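Local coordinates for cyanuric acid amidohydrolase (Azorhizobium caulinodans, PDB 4NQ3), which catalyses the hydrolytic opening of the s-triazine ring of cyanuric acid, giving carboxybiuret, which decarboxylates spontaneously to biuret, at residues G33-G45 / S79-F93. Numbering follows the deposited sequence.
Sequences GILAIFGKTEGNG and SGGTEGGMSPHFLVF. With BR8 (barbituric acid), chain C.
K40 of strand 34-41 curls over the C-terminal end of strand 75-80, its chain folded back at chi2 (-56°) and chi3 (-61°), which brings the ammonium among oxygens of 79-81. NZ bonds to G80 O at 2.9 Å, from above the carbonyl plane, and to S79 OG at 3.1 Å; S79 O and G81 O are weaker partners, and V332 O adds a bond from strand 331-334. On the way, CG lies 3.8 Å from CE1 of H89, whose ND1 hydrogen-bonds to S87 O, close to the ring plane, fixing the imidazole's rotation. S79 OG, anti to the backbone N (chi1 -175°), stands 2.9 Å from N3 of barbituric acid, and G80 grips the same ligand through both N and O. Toward the N-terminal end of strand 34-41, which pairs antiparallel with 89-93, F93 turns its edge to F38, CE2 sitting 3.4 Å above the centre of that ring. A classic bulge, L35 and A36 both facing F93, interrupts the regular pairing. A methionine in place of K40 would probably leave S79 OG and G80 O without their cationic donor. S79 binds substrate, and K40-S79 is probably one of three potential Ser-Lys dyads, S226 being the assigned nucleophile.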
ATOM      1  N   GLY A  33      15.604  24.049  29.284  1.00 24.77           N
ATOM      2  CA  GLY A  33      14.261  24.592  29.189  1.00 19.72           C
ATOM      3  C   GLY A  33      13.366  23.915  28.169  1.00 25.82           C
ATOM      4  O   GLY A  33      12.268  24.395  27.866  1.00 27.62           O
ATOM      5  N   ILE A  34      13.835  22.806  27.612  1.00 25.89           N
ATOM      6  CA  ILE A  34      13.030  22.078  26.647  1.00 26.17           C
ATOM      7  C   ILE A  34      11.949  21.302  27.386  1.00 27.51           C
ATOM      8  O   ILE A  34      12.249  20.425  28.190  1.00 34.96           O
ATOM      9  CB  ILE A  34      13.870  21.121  25.813  1.00 16.37           C
ATOM     10  CG1 ILE A  34      14.792  21.897  24.892  1.00 24.10           C
ATOM     11  CG2 ILE A  34      12.989  20.220  24.996  1.00 18.67           C
ATOM     12  CD1 ILE A  34      15.628  20.981  24.011  1.00 27.48           C
ATOM     13  N   LEU A  35      10.695  21.654  27.129  1.00 25.19           N
ATOM     14  CA  LEU A  35       9.567  20.975  27.745  1.00 28.17           C
ATOM     15  C   LEU A  35       9.088  19.783  26.926  1.00 27.24           C
ATOM     16  O   LEU A  35       8.856  18.705  27.488  1.00 33.80           O
ATOM     17  CB  LEU A  35       8.410  21.939  27.972  1.00 18.66           C
ATOM     18  CG  LEU A  35       8.762  22.964  29.029  1.00 24.65           C
ATOM     19  CD1 LEU A  35       7.573  23.837  29.321  1.00 27.64           C
ATOM     20  CD2 LEU A  35       9.174  22.214  30.264  1.00 26.21           C
ATOM     21  N   ALA A  36       8.906  19.970  25.618  1.00 21.76           N
ATOM     22  CA  ALA A  36       8.370  18.893  24.790  1.00 21.29           C
ATOM     23  C   ALA A  36       8.836  19.041  23.372  1.00 18.87           C
ATOM     24  O   ALA A  36       9.138  20.139  22.943  1.00 25.71           O
ATOM     25  CB  ALA A  36       6.842  18.879  24.838  1.00 16.59           C
ATOM     26  N   ILE A  37       8.895  17.936  22.639  1.00 21.01           N
ATOM     27  CA  ILE A  37       9.134  18.009  21.208  1.00 23.69           C
ATOM     28  C   ILE A  37       8.042  17.283  20.430  1.00 23.82           C
ATOM     29  O   ILE A  37       7.783  16.118  20.689  1.00 26.58           O
ATOM     30  CB  ILE A  37      10.475  17.415  20.826  1.00 20.17           C
ATOM     31  CG1 ILE A  37      11.603  18.050  21.623  1.00 14.80           C
ATOM     32  CG2 ILE A  37      10.756  17.687  19.378  1.00 21.16           C
ATOM     33  CD1 ILE A  37      12.946  17.454  21.259  1.00 14.27           C
ATOM     34  N   PHE A  38       7.374  17.976  19.505  1.00 21.91           N
ATOM     35  CA  PHE A  38       6.433  17.315  18.595  1.00 22.93           C
ATOM     36  C   PHE A  38       7.155  16.987  17.313  1.00 23.80           C
ATOM     37  O   PHE A  38       8.085  17.687  16.932  1.00 24.48           O
ATOM     38  CB  PHE A  38       5.230  18.192  18.246  1.00 22.66           C
ATOM     39  CG  PHE A  38       4.320  18.509  19.406  1.00 28.60           C
ATOM     40  CD1 PHE A  38       4.606  18.080  20.686  1.00 32.71           C
ATOM     41  CD2 PHE A  38       3.162  19.249  19.197  1.00 29.52           C
ATOM     42  CE1 PHE A  38       3.759  18.392  21.734  1.00 31.79           C
ATOM     43  CE2 PHE A  38       2.323  19.556  20.235  1.00 29.22           C
ATOM     44  CZ  PHE A  38       2.624  19.127  21.505  1.00 32.02           C
ATOM     45  N   GLY A  39       6.710  15.959  16.605  1.00 22.62           N
ATOM     46  CA  GLY A  39       7.335  15.660  15.338  1.00 19.64           C
ATOM     47  C   GLY A  39       6.341  15.097  14.356  1.00 24.36           C
ATOM     48  O   GLY A  39       5.404  14.423  14.761  1.00 39.45           O
ATOM     49  N   LYS A  40       6.547  15.377  13.072  1.00 29.22           N
ATOM     50  CA  LYS A  40       5.909  14.628  12.000  1.00 18.80           C
ATOM     51  C   LYS A  40       7.011  13.802  11.375  1.00 23.08           C
ATOM     52  O   LYS A  40       8.002  14.355  10.919  1.00 30.15           O
ATOM     53  CB  LYS A  40       5.270  15.552  10.974  1.00 20.15           C
ATOM     54  CG  LYS A  40       4.060  16.274  11.493  1.00 25.07           C
ATOM     55  CD  LYS A  40       3.050  15.270  12.016  1.00 29.04           C
ATOM     56  CE  LYS A  40       2.569  14.314  10.911  1.00 29.80           C
ATOM     57  NZ  LYS A  40       1.711  13.236  11.488  1.00 21.11           N
ATOM     58  N   THR A  41       6.887  12.478  11.405  1.00 25.22           N
ATOM     59  CA  THR A  41       7.932  11.625  10.832  1.00 22.24           C
ATOM     60  C   THR A  41       7.397  10.849   9.620  1.00 24.17           C
ATOM     61  O   THR A  41       6.204  10.615   9.521  1.00 27.78           O
ATOM     62  CB  THR A  41       8.504  10.684  11.904  1.00 25.04           C
ATOM     63  OG1 THR A  41       7.465   9.832  12.409  1.00 23.51           O
ATOM     64  CG2 THR A  41       9.037  11.503  13.059  1.00 16.44           C
ATOM     65  N   GLU A  42       8.292  10.441   8.723  1.00 27.22           N
ATOM     66  CA  GLU A  42       7.933   9.888   7.399  1.00 27.38           C
ATOM     67  C   GLU A  42       7.271   8.518   7.365  1.00 23.54           C
ATOM     68  O   GLU A  42       7.067   7.986   6.277  1.00 31.88           O
ATOM     69  CB  GLU A  42       9.183   9.764   6.523  1.00 29.79           C
ATOM     70  CG  GLU A  42       9.778  11.062   6.103  1.00 40.96           C
ATOM     71  CD  GLU A  42      11.298  11.042   6.125  1.00 48.55           C
ATOM     72  OE1 GLU A  42      11.929  10.921   5.024  1.00 41.17           O
ATOM     73  OE2 GLU A  42      11.849  11.175   7.253  1.00 55.49           O
ATOM     74  N   GLY A  43       6.968   7.940   8.526  1.00 20.77           N
ATOM     75  CA  GLY A  43       6.325   6.632   8.603  1.00 26.80           C
ATOM     76  C   GLY A  43       4.913   6.628   8.031  1.00 26.75           C
ATOM     77  O   GLY A  43       4.480   7.622   7.436  1.00 30.83           O
ATOM     78  N   ASN A  44       4.191   5.516   8.172  1.00 23.80           N
ATOM     79  CA  ASN A  44       2.824   5.482   7.649  1.00 23.56           C
ATOM     80  C   ASN A  44       1.804   5.977   8.649  1.00 30.57           C
ATOM     81  O   ASN A  44       0.615   6.092   8.323  1.00 44.12           O
ATOM     82  CB  ASN A  44       2.446   4.079   7.147  1.00 24.44           C
ATOM     83  CG  ASN A  44       2.479   3.018   8.223  1.00 31.60           C
ATOM     84  OD1 ASN A  44       2.487   3.307   9.417  1.00 32.20           O
ATOM     85  ND2 ASN A  44       2.479   1.763   7.794  1.00 31.19           N
ATOM     86  N   GLY A  45       2.275   6.283   9.857  1.00 27.51           N
ATOM     87  CA  GLY A  45       1.425   6.795  10.911  1.00 21.00           C
ATOM     88  C   GLY A  45       0.465   5.772  11.499  1.00 23.54           C
ATOM     89  O   GLY A  45      -0.449   6.138  12.223  1.00 30.43           O
ATOM     90  N   SER A  79       4.422  12.027  15.816  1.00 21.07           N
ATOM     91  CA  SER A  79       3.272  11.617  15.023  1.00 24.60           C
ATOM     92  C   SER A  79       3.697  11.316  13.613  1.00 29.28           C
ATOM     93  O   SER A  79       4.211  12.201  12.926  1.00 33.94           O
ATOM     94  CB  SER A  79       2.200  12.689  15.003  1.00 29.48           C
ATOM     95  OG  SER A  79       1.066  12.200  14.325  1.00 38.16           O
ATOM     96  N   GLY A  80       3.530  10.055  13.208  1.00 26.20           N
ATOM     97  CA  GLY A  80       3.921   9.598  11.886  1.00 22.72           C
ATOM     98  C   GLY A  80       2.885   9.959  10.843  1.00 25.21           C
ATOM     99  O   GLY A  80       1.773  10.398  11.163  1.00 24.14           O
ATOM    100  N   GLY A  81       3.251   9.782   9.582  1.00 24.81           N
ATOM    101  CA  GLY A  81       2.319  10.012   8.491  1.00 26.25           C
ATOM    102  C   GLY A  81       2.456  11.404   7.899  1.00 30.08           C
ATOM    103  O   GLY A  81       1.861  12.356   8.420  1.00 32.05           O
ATOM    104  N   THR A  82       3.238  11.531   6.824  1.00 20.88           N
ATOM    105  CA  THR A  82       3.390  12.816   6.160  1.00 25.88           C
ATOM    106  C   THR A  82       3.017  12.665   4.684  1.00 30.16           C
ATOM    107  O   THR A  82       3.863  12.774   3.795  1.00 31.80           O
ATOM    108  CB  THR A  82       4.826  13.365   6.297  1.00 25.39           C
ATOM    109  OG1 THR A  82       5.730  12.563   5.532  1.00 28.03           O
ATOM    110  CG2 THR A  82       5.276  13.357   7.753  1.00 23.17           C
ATOM    111  N   GLU A  83       1.727  12.466   4.434  1.00 30.76           N
ATOM    112  CA  GLU A  83       1.235  12.179   3.095  1.00 28.90           C
ATOM    113  C   GLU A  83       1.083  13.464   2.314  1.00 29.98           C
ATOM    114  O   GLU A  83       1.242  14.558   2.864  1.00 30.93           O
ATOM    115  CB  GLU A  83      -0.100  11.431   3.160  1.00 28.13           C
ATOM    116  CG  GLU A  83       0.005  10.019   3.766  1.00 33.35           C
ATOM    117  CD  GLU A  83       0.065  10.012   5.309  1.00 35.34           C
ATOM    118  OE1 GLU A  83      -0.019  11.102   5.930  1.00 35.68           O
ATOM    119  OE2 GLU A  83       0.175   8.912   5.907  1.00 32.54           O
ATOM    120  N   GLY A  84       0.770  13.342   1.030  1.00 28.55           N
ATOM    121  CA  GLY A  84       0.649  14.527   0.216  1.00 30.81           C
ATOM    122  C   GLY A  84       1.958  15.284   0.254  1.00 33.21           C
ATOM    123  O   GLY A  84       3.033  14.692   0.162  1.00 35.06           O
ATOM    124  N   GLY A  85       1.881  16.600   0.380  1.00 32.00           N
ATOM    125  CA  GLY A  85       3.090  17.396   0.353  1.00 30.64           C
ATOM    126  C   GLY A  85       3.582  17.730   1.743  1.00 32.87           C
ATOM    127  O   GLY A  85       4.555  18.455   1.896  1.00 38.44           O
HETATM  128  N   MSE A  86       2.903  17.205   2.758  1.00 36.11           N
HETATM  129  CA  MSE A  86       3.209  17.555   4.143  1.00 32.63           C
HETATM  130  C   MSE A  86       4.677  17.301   4.437  1.00 34.23           C
HETATM  131  O   MSE A  86       5.201  16.257   4.072  1.00 40.06           O
HETATM  132  CB  MSE A  86       2.332  16.769   5.107  1.00 32.85           C
HETATM  133  CG  MSE A  86       2.427  17.264   6.524  1.00 33.44           C
HETATM  134 SE   MSE A  86       1.136  16.339   7.612  0.52 27.29          SE
HETATM  135  CE  MSE A  86       0.259  15.311   6.182  1.00 21.66           C
ATOM    136  N   SER A  87       5.328  18.264   5.089  1.00 35.35           N
ATOM    137  CA  SER A  87       6.785  18.279   5.245  1.00 29.35           C
ATOM    138  C   SER A  87       7.276  17.856   6.643  1.00 29.03           C
ATOM    139  O   SER A  87       6.959  18.493   7.649  1.00 30.45           O
ATOM    140  CB  SER A  87       7.288  19.682   4.913  1.00 24.46           C
ATOM    141  OG  SER A  87       8.672  19.807   5.117  1.00 21.60           O
ATOM    142  N   PRO A  88       8.081  16.787   6.707  1.00 27.07           N
ATOM    143  CA  PRO A  88       8.590  16.287   7.989  1.00 26.39           C
ATOM    144  C   PRO A  88       9.393  17.311   8.780  1.00 27.84           C
ATOM    145  O   PRO A  88      10.320  17.932   8.241  1.00 35.00           O
ATOM    146  CB  PRO A  88       9.478  15.113   7.571  1.00 27.56           C
ATOM    147  CG  PRO A  88       8.929  14.691   6.256  1.00 20.63           C
ATOM    148  CD  PRO A  88       8.482  15.934   5.584  1.00 20.93           C
ATOM    149  N   HIS A  89       9.050  17.456  10.057  1.00 26.31           N
ATOM    150  CA  HIS A  89       9.705  18.429  10.940  1.00 28.96           C
ATOM    151  C   HIS A  89       9.529  18.145  12.429  1.00 27.50           C
ATOM    152  O   HIS A  89       8.701  17.321  12.821  1.00 29.45           O
ATOM    153  CB  HIS A  89       9.168  19.817  10.649  1.00 25.78           C
ATOM    154  CG  HIS A  89       7.716  19.955  10.952  1.00 23.41           C
ATOM    155  ND1 HIS A  89       6.742  19.455  10.118  1.00 23.32           N
ATOM    156  CD2 HIS A  89       7.069  20.509  12.002  1.00 18.35           C
ATOM    157  CE1 HIS A  89       5.549  19.709  10.631  1.00 21.10           C
ATOM    158  NE2 HIS A  89       5.721  20.351  11.775  1.00 22.29           N
ATOM    159  N   PHE A  90      10.337  18.822  13.241  1.00 25.03           N
ATOM    160  CA  PHE A  90      10.181  18.838  14.699  1.00 23.61           C
ATOM    161  C   PHE A  90       9.634  20.193  15.171  1.00 23.55           C
ATOM    162  O   PHE A  90       9.955  21.230  14.612  1.00 27.28           O
ATOM    163  CB  PHE A  90      11.514  18.568  15.404  1.00 21.59           C
ATOM    164  CG  PHE A  90      12.050  17.199  15.174  1.00 26.75           C
ATOM    165  CD1 PHE A  90      11.199  16.108  15.121  1.00 32.49           C
ATOM    166  CD2 PHE A  90      13.413  16.997  14.993  1.00 34.08           C
ATOM    167  CE1 PHE A  90      11.703  14.826  14.889  1.00 39.89           C
ATOM    168  CE2 PHE A  90      13.932  15.720  14.766  1.00 40.44           C
ATOM    169  CZ  PHE A  90      13.081  14.634  14.714  1.00 42.04           C
ATOM    170  N   LEU A  91       8.814  20.168  16.206  1.00 25.88           N
ATOM    171  CA  LEU A  91       8.351  21.356  16.892  1.00 16.33           C
ATOM    172  C   LEU A  91       8.886  21.342  18.320  1.00 21.12           C
ATOM    173  O   LEU A  91       8.393  20.568  19.152  1.00 20.48           O
ATOM    174  CB  LEU A  91       6.844  21.360  16.920  1.00 16.48           C
ATOM    175  CG  LEU A  91       6.232  22.727  16.896  1.00 22.64           C
ATOM    176  CD1 LEU A  91       6.929  23.519  15.816  1.00 20.21           C
ATOM    177  CD2 LEU A  91       4.762  22.541  16.607  1.00 26.90           C
ATOM    178  N   VAL A  92       9.888  22.162  18.632  1.00 18.61           N
ATOM    179  CA  VAL A  92      10.438  22.154  19.989  1.00 19.94           C
ATOM    180  C   VAL A  92       9.819  23.251  20.833  1.00 21.74           C
ATOM    181  O   VAL A  92       9.808  24.411  20.434  1.00 29.36           O
ATOM    182  CB  VAL A  92      11.950  22.343  20.013  1.00 21.36           C
ATOM    183  CG1 VAL A  92      12.422  22.352  21.461  1.00 20.86           C
ATOM    184  CG2 VAL A  92      12.626  21.213  19.271  1.00 20.54           C
ATOM    185  N   PHE A  93       9.302  22.867  21.993  1.00 21.96           N
ATOM    186  CA  PHE A  93       8.656  23.771  22.948  1.00 18.77           C
ATOM    187  C   PHE A  93       9.577  24.026  24.128  1.00 18.78           C
ATOM    188  O   PHE A  93       9.847  23.101  24.908  1.00 20.19           O
ATOM    189  CB  PHE A  93       7.349  23.163  23.445  1.00 19.60           C
ATOM    190  CG  PHE A  93       6.270  23.113  22.404  1.00 18.54           C
ATOM    191  CD1 PHE A  93       5.466  24.222  22.164  1.00 19.75           C
ATOM    192  CD2 PHE A  93       6.049  21.957  21.675  1.00 16.51           C
ATOM    193  CE1 PHE A  93       4.456  24.174  21.200  1.00 23.47           C
ATOM    194  CE2 PHE A  93       5.044  21.894  20.707  1.00 20.92           C
ATOM    195  CZ  PHE A  93       4.243  23.007  20.469  1.00 24.59           C
TER
HETATM  196  N1  BR8 C 401      -0.356   8.074  15.109  1.00 21.67           N
HETATM  197  C2  BR8 C 401       0.533   8.591  14.231  1.00 23.39           C
HETATM  198  O2  BR8 C 401       1.662   8.140  14.226  1.00 22.38           O
HETATM  199  N3  BR8 C 401       0.160   9.583  13.369  1.00 31.64           N
HETATM  200  C4  BR8 C 401      -1.159  10.104  13.355  1.00 29.46           C
HETATM  201  O4  BR8 C 401      -1.458  10.990  12.561  1.00 35.02           O
HETATM  202  C5  BR8 C 401      -2.246   9.636  14.324  1.00 22.87           C
HETATM  203  C6  BR8 C 401      -1.668   8.530  15.196  1.00 18.61           C
HETATM  204  O8  BR8 C 401      -2.378   7.998  16.019  1.00 24.37           O